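Local coordinates for exported protein (Bacteroides fragilis, PDB 3MSW) that is of unknown function but is probably exported and folds into a single-layer antiparallel beta-sheet whose successive hairpins are consistent with an origin in hairpin repeats, at residues A[97-102]-A[116-121]; A[68-73]-A[83-88]. All coordinates share one frame; numbering follows the deposited sequence. Where two conformers were deposited one is given.

Contact 1: residues A[97-102]-A[116-121]; sequences LSKKYI and AYKMNS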
ATOM      1  N   LEU A  97       9.286   2.010  -9.384  1.00 31.33           N
ATOM      2  CA  LEU A  97       9.593   1.391  -8.085  1.00 30.26           C
ATOM      3  C   LEU A  97      10.041   2.514  -7.142  1.00 31.81           C
ATOM      4  O   LEU A  97      10.822   3.350  -7.563  1.00 33.51           O
ATOM      5  CB  LEU A  97      10.706   0.328  -8.256  1.00 31.42           C
ATOM      6  CG  LEU A  97      10.263  -1.097  -8.637  1.00 36.69           C
ATOM      7  CD1 LEU A  97      11.462  -1.976  -8.925  1.00 37.88           C
ATOM      8  CD2 LEU A  97       9.443  -1.747  -7.529  1.00 36.01           C
ATOM      9  N   SER A  98       9.455   2.625  -5.934  1.00 25.87           N
ATOM     10  CA  SER A  98       9.786   3.736  -5.042  1.00 26.01           C
ATOM     11  C   SER A  98      10.352   3.287  -3.678  1.00 27.42           C
ATOM     12  O   SER A  98      11.417   3.767  -3.254  1.00 26.22           O
ATOM     13  CB  SER A  98       8.571   4.649  -4.872  1.00 29.40           C
ATOM     14  OG  SER A  98       8.713   5.643  -3.868  1.00 33.29           O
ATOM     15  N   LYS A  99       9.618   2.406  -2.978  1.00 23.21           N
ATOM     16  CA  LYS A  99      10.007   1.912  -1.650  1.00 21.53           C
ATOM     17  C   LYS A  99       9.938   0.396  -1.586  1.00 24.53           C
ATOM     18  O   LYS A  99       9.097  -0.221  -2.248  1.00 24.39           O
ATOM     19  CB  LYS A  99       9.115   2.514  -0.530  1.00 22.98           C
ATOM     20  CG  LYS A  99       9.112   4.059  -0.428  1.00 28.29           C
ATOM     21  CD  LYS A  99      10.425   4.668   0.174  1.00 34.05           C
ATOM     22  CE  LYS A  99      10.991   4.051   1.471  1.00 40.23           C
ATOM     23  NZ  LYS A  99      10.296   4.489   2.719  1.00 40.62           N
ATOM     24  N   LYS A 100      10.814  -0.207  -0.779  1.00 21.02           N
ATOM     25  CA  LYS A 100      10.792  -1.657  -0.576  1.00 20.53           C
ATOM     26  C   LYS A 100      10.956  -1.954   0.892  1.00 24.79           C
ATOM     27  O   LYS A 100      11.798  -1.332   1.561  1.00 23.92           O
ATOM     28  CB  LYS A 100      11.854  -2.365  -1.421  1.00 23.51           C
ATOM     29  CG  LYS A 100      11.790  -3.893  -1.339  1.00 30.44           C
ATOM     30  CD  LYS A 100      12.916  -4.544  -2.109  1.00 39.74           C
ATOM     31  CE  LYS A 100      12.580  -5.970  -2.487  1.00 51.12           C
ATOM     32  NZ  LYS A 100      13.754  -6.661  -3.082  1.00 60.35           N
ATOM     33  N   TYR A 101      10.141  -2.885   1.410  1.00 22.23           N
ATOM     34  CA  TYR A 101      10.237  -3.308   2.806  1.00 22.02           C
ATOM     35  C   TYR A 101      10.370  -4.791   2.901  1.00 25.31           C
ATOM     36  O   TYR A 101       9.674  -5.511   2.173  1.00 24.94           O
ATOM     37  CB  TYR A 101       9.026  -2.853   3.652  1.00 22.07           C
ATOM     38  CG  TYR A 101       8.715  -1.396   3.445  1.00 23.91           C
ATOM     39  CD1 TYR A 101       9.418  -0.409   4.128  1.00 26.31           C
ATOM     40  CD2 TYR A 101       7.729  -0.996   2.550  1.00 24.61           C
ATOM     41  CE1 TYR A 101       9.201   0.945   3.868  1.00 27.02           C
ATOM     42  CE2 TYR A 101       7.505   0.350   2.280  1.00 25.04           C
ATOM     43  CZ  TYR A 101       8.227   1.317   2.956  1.00 30.11           C
ATOM     44  OH  TYR A 101       7.976   2.640   2.734  1.00 29.55           O
ATOM     45  N   ILE A 102      11.257  -5.251   3.808  1.00 20.94           N
ATOM     46  CA  ILE A 102      11.450  -6.683   4.060  0.50 20.11           C
ATOM     47  C   ILE A 102      11.224  -6.952   5.554  1.00 24.21           C
ATOM     48  O   ILE A 102      11.816  -6.272   6.402  1.00 21.49           O
ATOM     49  CB  ILE A 102      12.819  -7.266   3.571  0.50 22.67           C
ATOM     50  CG1 ILE A 102      13.029  -7.078   2.049  0.50 22.21           C
ATOM     51  CG2 ILE A 102      12.942  -8.752   3.952  0.50 22.51           C
ATOM     52  CD1 ILE A 102      14.463  -7.445   1.567  0.50 20.34           C
ATOM     53  N   ALA A 116      14.031  -1.338   5.287  1.00 22.10           N
ATOM     54  CA  ALA A 116      13.305  -0.389   4.400  1.00 22.28           C
ATOM     55  C   ALA A 116      14.321   0.180   3.432  1.00 25.47           C
ATOM     56  O   ALA A 116      15.470   0.434   3.824  1.00 25.88           O
ATOM     57  CB  ALA A 116      12.695   0.752   5.205  1.00 23.33           C
ATOM     58  N   TYR A 117      13.909   0.356   2.185  1.00 20.48           N
ATOM     59  CA  TYR A 117      14.746   0.853   1.102  1.00 20.44           C
ATOM     60  C   TYR A 117      13.984   1.879   0.326  1.00 25.55           C
ATOM     61  O   TYR A 117      12.763   1.777   0.189  1.00 23.91           O
ATOM     62  CB  TYR A 117      15.126  -0.274   0.096  1.00 20.62           C
ATOM     63  CG  TYR A 117      15.791  -1.479   0.718  1.00 21.84           C
ATOM     64  CD1 TYR A 117      15.037  -2.464   1.352  1.00 24.02           C
ATOM     65  CD2 TYR A 117      17.180  -1.621   0.706  1.00 22.55           C
ATOM     66  CE1 TYR A 117      15.641  -3.567   1.948  1.00 23.73           C
ATOM     67  CE2 TYR A 117      17.792  -2.739   1.278  1.00 23.88           C
ATOM     68  CZ  TYR A 117      17.013  -3.711   1.894  1.00 28.33           C
ATOM     69  OH  TYR A 117      17.571  -4.815   2.496  1.00 30.14           O
ATOM     70  N   LYS A 118      14.729   2.767  -0.323  1.00 23.23           N
ATOM     71  CA  LYS A 118      14.177   3.763  -1.212  1.00 23.31           C
ATOM     72  C   LYS A 118      14.925   3.597  -2.532  1.00 27.65           C
ATOM     73  O   LYS A 118      16.136   3.372  -2.530  1.00 27.97           O
ATOM     74  CB  LYS A 118      14.407   5.174  -0.616  1.00 27.17           C
ATOM     75  CG  LYS A 118      13.666   6.286  -1.355  1.00 46.82           C
ATOM     76  CD  LYS A 118      13.704   7.617  -0.590  1.00 59.86           C
ATOM     77  CE  LYS A 118      12.439   7.887   0.206  1.00 71.06           C
ATOM     78  NZ  LYS A 118      12.430   7.187   1.524  1.00 74.57           N
HETATM   79  N   MSE A 119      14.219   3.710  -3.642  1.00 23.82           N
HETATM   80  CA  MSE A 119      14.839   3.563  -4.958  1.00 24.20           C
HETATM   81  C   MSE A 119      15.667   4.788  -5.324  1.00 34.68           C
HETATM   82  O   MSE A 119      15.196   5.915  -5.176  1.00 35.39           O
HETATM   83  CB  MSE A 119      13.752   3.290  -6.036  1.00 24.72           C
HETATM   84  CG  MSE A 119      14.302   3.199  -7.486  1.00 29.50           C
HETATM   85 SE   MSE A 119      15.650   1.777  -7.650  0.75 33.08          SE
HETATM   86  CE  MSE A 119      14.552   0.250  -7.544  1.00 29.66           C
ATOM     87  N   ASN A 120      16.915   4.561  -5.784  1.00 34.56           N
ATOM     88  CA  ASN A 120      17.756   5.623  -6.307  1.00 36.88           C
ATOM     89  C   ASN A 120      17.415   5.627  -7.801  1.00 44.97           C
ATOM     90  O   ASN A 120      17.771   4.677  -8.502  1.00 43.66           O
ATOM     91  CB  ASN A 120      19.248   5.332  -6.092  1.00 37.25           C
ATOM     92  CG  ASN A 120      20.159   6.478  -6.487  1.00 56.07           C
ATOM     93  OD1 ASN A 120      20.029   7.072  -7.555  1.00 49.85           O
ATOM     94  ND2 ASN A 120      21.134   6.788  -5.651  1.00 46.53           N
ATOM     95  N   SER A 121      16.674   6.653  -8.271  1.00 46.33           N
ATOM     96  CA  SER A 121      16.243   6.759  -9.675  1.00 49.06           C
ATOM     97  C   SER A 121      17.384   6.982 -10.683  1.00 58.78           C
ATOM     98  O   SER A 121      17.235   6.610 -11.850  1.00 61.04           O
ATOM     99  CB  SER A 121      15.132   7.794  -9.847  1.00 52.38           C
ATOM    100  OG  SER A 121      15.539   9.069  -9.380  1.00 62.29           O
TER

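Contact 2: residues A[68-73]-A[83-88]; sequences TESRTV and VEYSVW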
ATOM      1  N   THR A  68      -5.045   6.142 -11.642  1.00 27.23           N
ATOM      2  CA  THR A  68      -4.021   5.259 -11.088  1.00 26.67           C
ATOM      3  C   THR A  68      -3.033   6.123 -10.274  1.00 30.75           C
ATOM      4  O   THR A  68      -2.521   7.138 -10.783  1.00 30.65           O
ATOM      5  CB  THR A  68      -3.303   4.533 -12.243  1.00 35.44           C
ATOM      6  OG1 THR A  68      -4.251   3.951 -13.140  1.00 38.49           O
ATOM      7  CG2 THR A  68      -2.357   3.488 -11.762  1.00 28.45           C
ATOM      8  N   GLU A  69      -2.816   5.750  -9.019  1.00 25.81           N
ATOM      9  CA  GLU A  69      -1.909   6.479  -8.135  1.00 26.35           C
ATOM     10  C   GLU A  69      -0.669   5.642  -7.802  1.00 29.10           C
ATOM     11  O   GLU A  69       0.468   6.114  -7.953  1.00 27.74           O
ATOM     12  CB  GLU A  69      -2.649   6.917  -6.851  1.00 27.62           C
ATOM     13  CG  GLU A  69      -1.728   7.518  -5.787  1.00 35.61           C
ATOM     14  CD  GLU A  69      -2.392   8.110  -4.561  1.00 43.22           C
ATOM     15  OE1 GLU A  69      -3.259   8.994  -4.720  1.00 42.48           O
ATOM     16  OE2 GLU A  69      -1.966   7.774  -3.437  1.00 51.32           O
ATOM     17  N   SER A  70      -0.885   4.391  -7.354  1.00 24.20           N
ATOM     18  CA  SER A  70       0.217   3.553  -6.942  1.00 22.59           C
ATOM     19  C   SER A  70      -0.132   2.072  -6.946  1.00 26.36           C
ATOM     20  O   SER A  70      -1.291   1.709  -7.121  1.00 22.85           O
ATOM     21  CB  SER A  70       0.689   3.954  -5.544  1.00 25.15           C
ATOM     22  OG  SER A  70      -0.268   3.637  -4.552  1.00 29.67           O
ATOM     23  N   ARG A  71       0.893   1.227  -6.725  1.00 23.75           N
ATOM     24  CA  ARG A  71       0.728  -0.219  -6.659  1.00 23.69           C
ATOM     25  C   ARG A  71       1.652  -0.778  -5.569  1.00 29.70           C
ATOM     26  O   ARG A  71       2.794  -0.327  -5.467  1.00 28.95           O
ATOM     27  CB  ARG A  71       1.056  -0.815  -8.029  1.00 26.83           C
ATOM     28  CG  ARG A  71       0.907  -2.330  -8.088  1.00 37.54           C
ATOM     29  CD  ARG A  71       0.706  -2.794  -9.501  1.00 39.53           C
ATOM     30  NE  ARG A  71      -0.679  -2.609  -9.903  1.00 52.61           N
ATOM     31  CZ  ARG A  71      -1.146  -2.900 -11.108  1.00 68.14           C
ATOM     32  NH1 ARG A  71      -0.340  -3.412 -12.035  1.00 55.38           N
ATOM     33  NH2 ARG A  71      -2.425  -2.691 -11.397  1.00 45.07           N
ATOM     34  N   THR A  72       1.137  -1.715  -4.726  1.00 24.81           N
ATOM     35  CA  THR A  72       1.906  -2.368  -3.667  1.00 23.88           C
ATOM     36  C   THR A  72       1.836  -3.868  -3.918  1.00 27.72           C
ATOM     37  O   THR A  72       0.741  -4.428  -4.035  1.00 26.76           O
ATOM     38  CB  THR A  72       1.379  -1.997  -2.270  1.00 27.44           C
ATOM     39  OG1 THR A  72       1.371  -0.585  -2.118  1.00 29.45           O
ATOM     40  CG2 THR A  72       2.212  -2.624  -1.142  1.00 26.65           C
ATOM     41  N   VAL A  73       3.005  -4.511  -4.030  1.00 23.69           N
ATOM     42  CA  VAL A  73       3.095  -5.942  -4.267  1.00 21.37           C
ATOM     43  C   VAL A  73       3.646  -6.568  -3.013  1.00 26.82           C
ATOM     44  O   VAL A  73       4.756  -6.225  -2.599  1.00 25.16           O
ATOM     45  CB  VAL A  73       3.936  -6.293  -5.535  1.00 25.11           C
ATOM     46  CG1 VAL A  73       4.000  -7.808  -5.739  1.00 25.39           C
ATOM     47  CG2 VAL A  73       3.362  -5.621  -6.784  1.00 25.08           C
ATOM     48  N   VAL A  83       7.713  -6.362   0.411  1.00 22.11           N
ATOM     49  CA  VAL A  83       6.685  -5.374   0.008  1.00 21.62           C
ATOM     50  C   VAL A  83       7.334  -4.349  -0.938  1.00 26.08           C
ATOM     51  O   VAL A  83       8.304  -3.695  -0.553  1.00 24.51           O
ATOM     52  CB  VAL A  83       6.052  -4.668   1.262  1.00 23.83           C
ATOM     53  CG1 VAL A  83       4.974  -3.673   0.868  1.00 22.74           C
ATOM     54  CG2 VAL A  83       5.502  -5.670   2.272  1.00 23.74           C
ATOM     55  N   GLU A  84       6.832  -4.236  -2.173  1.00 22.22           N
ATOM     56  CA  GLU A  84       7.359  -3.246  -3.105  1.00 22.05           C
ATOM     57  C   GLU A  84       6.268  -2.258  -3.401  1.00 25.03           C
ATOM     58  O   GLU A  84       5.185  -2.642  -3.878  1.00 22.69           O
ATOM     59  CB  GLU A  84       7.862  -3.871  -4.419  1.00 24.61           C
ATOM     60  CG  GLU A  84       9.176  -4.623  -4.256  1.00 35.12           C
ATOM     61  CD  GLU A  84       9.730  -5.266  -5.512  1.00 52.80           C
ATOM     62  OE1 GLU A  84       9.166  -5.040  -6.608  1.00 46.71           O
ATOM     63  OE2 GLU A  84      10.710  -6.031  -5.392  1.00 51.98           O
ATOM     64  N   TYR A  85       6.586  -0.975  -3.187  1.00 22.43           N
ATOM     65  CA  TYR A  85       5.678   0.131  -3.432  1.00 23.33           C
ATOM     66  C   TYR A  85       6.141   0.892  -4.668  1.00 26.95           C
ATOM     67  O   TYR A  85       7.282   1.341  -4.717  1.00 25.23           O
ATOM     68  CB  TYR A  85       5.680   1.053  -2.201  1.00 24.82           C
ATOM     69  CG  TYR A  85       4.871   2.314  -2.377  1.00 26.11           C
ATOM     70  CD1 TYR A  85       3.478   2.277  -2.390  1.00 27.68           C
ATOM     71  CD2 TYR A  85       5.494   3.552  -2.485  1.00 27.93           C
ATOM     72  CE1 TYR A  85       2.726   3.442  -2.499  1.00 26.63           C
ATOM     73  CE2 TYR A  85       4.751   4.720  -2.652  1.00 28.89           C
ATOM     74  CZ  TYR A  85       3.368   4.661  -2.631  1.00 33.34           C
ATOM     75  OH  TYR A  85       2.630   5.807  -2.781  1.00 35.72           O
ATOM     76  N   SER A  86       5.258   1.030  -5.665  1.00 24.32           N
ATOM     77  CA  SER A  86       5.553   1.731  -6.913  1.00 25.11           C
ATOM     78  C   SER A  86       4.569   2.881  -7.119  1.00 30.02           C
ATOM     79  O   SER A  86       3.402   2.768  -6.751  1.00 27.46           O
ATOM     80  CB  SER A  86       5.466   0.775  -8.099  1.00 27.47           C
ATOM     81  OG  SER A  86       6.489  -0.207  -8.056  1.00 34.46           O
ATOM     82  N   VAL A  87       5.040   3.976  -7.704  1.00 27.75           N
ATOM     83  CA  VAL A  87       4.218   5.162  -7.948  1.00 27.90           C
ATOM     84  C   VAL A  87       3.919   5.215  -9.442  1.00 33.18           C
ATOM     85  O   VAL A  87       4.828   5.013 -10.257  1.00 32.27           O
ATOM     86  CB  VAL A  87       4.946   6.450  -7.444  1.00 33.10           C
ATOM     87  CG1 VAL A  87       4.123   7.705  -7.723  1.00 33.91           C
ATOM     88  CG2 VAL A  87       5.247   6.355  -5.959  1.00 32.73           C
ATOM     89  N   TRP A  88       2.649   5.491  -9.804  1.00 32.34           N
ATOM     90  CA  TRP A  88       2.266   5.623 -11.209  1.00 34.68           C
ATOM     91  C   TRP A  88       2.908   6.885 -11.795  1.00 40.89           C
ATOM     92  O   TRP A  88       2.772   7.979 -11.223  1.00 39.45           O
ATOM     93  CB  TRP A  88       0.735   5.669 -11.370  1.00 33.67           C
ATOM     94  CG  TRP A  88       0.275   5.824 -12.791  1.00 36.13           C
ATOM     95  CD1 TRP A  88      -0.244   6.947 -13.372  1.00 39.86           C
ATOM     96  CD2 TRP A  88       0.326   4.825 -13.820  1.00 36.68           C
ATOM     97  NE1 TRP A  88      -0.526   6.706 -14.697  1.00 39.85           N
ATOM     98  CE2 TRP A  88      -0.219   5.403 -14.991  1.00 41.26           C
ATOM     99  CE3 TRP A  88       0.742   3.481 -13.856  1.00 37.97           C
ATOM    100  CZ2 TRP A  88      -0.334   4.694 -16.187  1.00 41.64           C
ATOM    101  CZ3 TRP A  88       0.613   2.774 -15.041  1.00 40.46           C
ATOM    102  CH2 TRP A  88       0.051   3.371 -16.180  1.00 42.08           C
TER
HETATM  103  O   HOH W   1      -0.372   5.718  -3.024  1.00 32.38           O
HETATM  104  O   HOH W   2       0.990   8.752  -8.857  1.00 39.94           O

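Contact 1: residues A[97-102]-A[116-121]
Tyr117 is the broadest bump between these antiparallel strands, burying more surface than any other residue here. Its ring stands on the face that also carries Lys100 and turns an edge to the opposite backbone, with Lys100 O lying in the ring plane 3.4 Å from Tyr117 CD1. In the backbone, the same two residues are joined by a reciprocal pair of hydrogen bonds, of which Tyr117 N to Lys100 O is the more bent (142° at the hydrogen). At the far end of this face, Met119, present as selenomethionine, doubles back at chi2 and chi3, placing its terminal CE 3.9 Å from Leu97 CB and close to Leu97 CD1, while Met119 N bonds Ser98 O at 2.8 Å.

The other face is filled differently. Ala116 offers only a methyl, and the Tyr101 ring leans against it, Tyr101 CD1 reaching Ala116 CB obliquely at 3.6 Å. With chi1 at -48°, the tyrosine leans back along its own strand, bringing its hydroxyl to where Lys99 NZ donates to Tyr101 OH. Lys99 bends at chi2, chi3 and chi4 and folds over the neighbouring strand, its CE 3.2 Å from Tyr117 O. Lys118 folds at its outer two torsions and comes across to meet it. The two ammonium nitrogens, Lys99 NZ and Lys118 NZ, end 3.6 Å apart.

At this separation the two amines would be expected to disfavour each other's full protonation; Tyr101 OH accepts from one, and Glu129 on the next strand gives the other a long, weak ion pair. One face of the hairpin thus pairs apolar and aromatic groups with the aliphatic base of Lys100, while the other brings two lysine amines together beside Tyr101 and Ala116.

Contact 2: residues A[68-73]-A[83-88]
Thr68 sits over one face of the Trp88 indole in a CH-pi contact, its CB 3.9 Å from the five-membered ring centroid and 12° off the ring normal. Thr68 CG2 overlies the same face nearer the rim. Phe95 of the next strand meets the indole edge-to-face. Further along, Thr72 CG2 touches Val83 CG1 at 3.6 Å.

Reciprocal backbone hydrogen bonds join Arg71 with Ser86 and Val73 with Glu84; next to a bulge, Trp88 N adds a bond of 2.9 Å to Glu69 O from above the carbonyl plane. A water also donates to Glu69 O and to Trp88 O.

Polar side chains gather around the Tyr85 ring, whose CG lies anti to the backbone N (chi1 175°), swinging it across to Ser70 and Thr72. Thr72 OG1 lies in its plane at the edge, 3.6 Å from Tyr85 CD1, and Ser70 CB and OG rest against Tyr85 CE1. A second water ties Ser70 OG, Tyr85 OH and Glu69 OE2 together; Glu69 OE1 forms a salt bridge with Lys39.

Glu69 and Ser70 both face Thr56, a classic beta bulge on the side of strand 65-77 that faces strand 51-60, and the whole is an antiparallel beta hairpin within a single-layer meander.

Contacts 1 and 2 are consecutive hairpins of one sheet, their centres 11 Å apart, and the seam between them is made by strands 80-89 and 94-105. Tyr101 O and Val83 N lie 2.8 Å apart, as do Lys99 O and Tyr85 N, both probable hydrogen bonds. On one face Leu97 CD2 packs 3.4 Å from Ser86 OG. The two hairpins echo each other: in each, the first strand carries a classic bulge toward the preceding strand (Ser98 and Lys99 facing Tyr85 in contact 1), and the residue just before it, Leu97 or Thr68, packs on Met119 or Trp88 of the partner strand. This recurrence is consistent with an origin in hairpin repeats; no active site or ligand is known here.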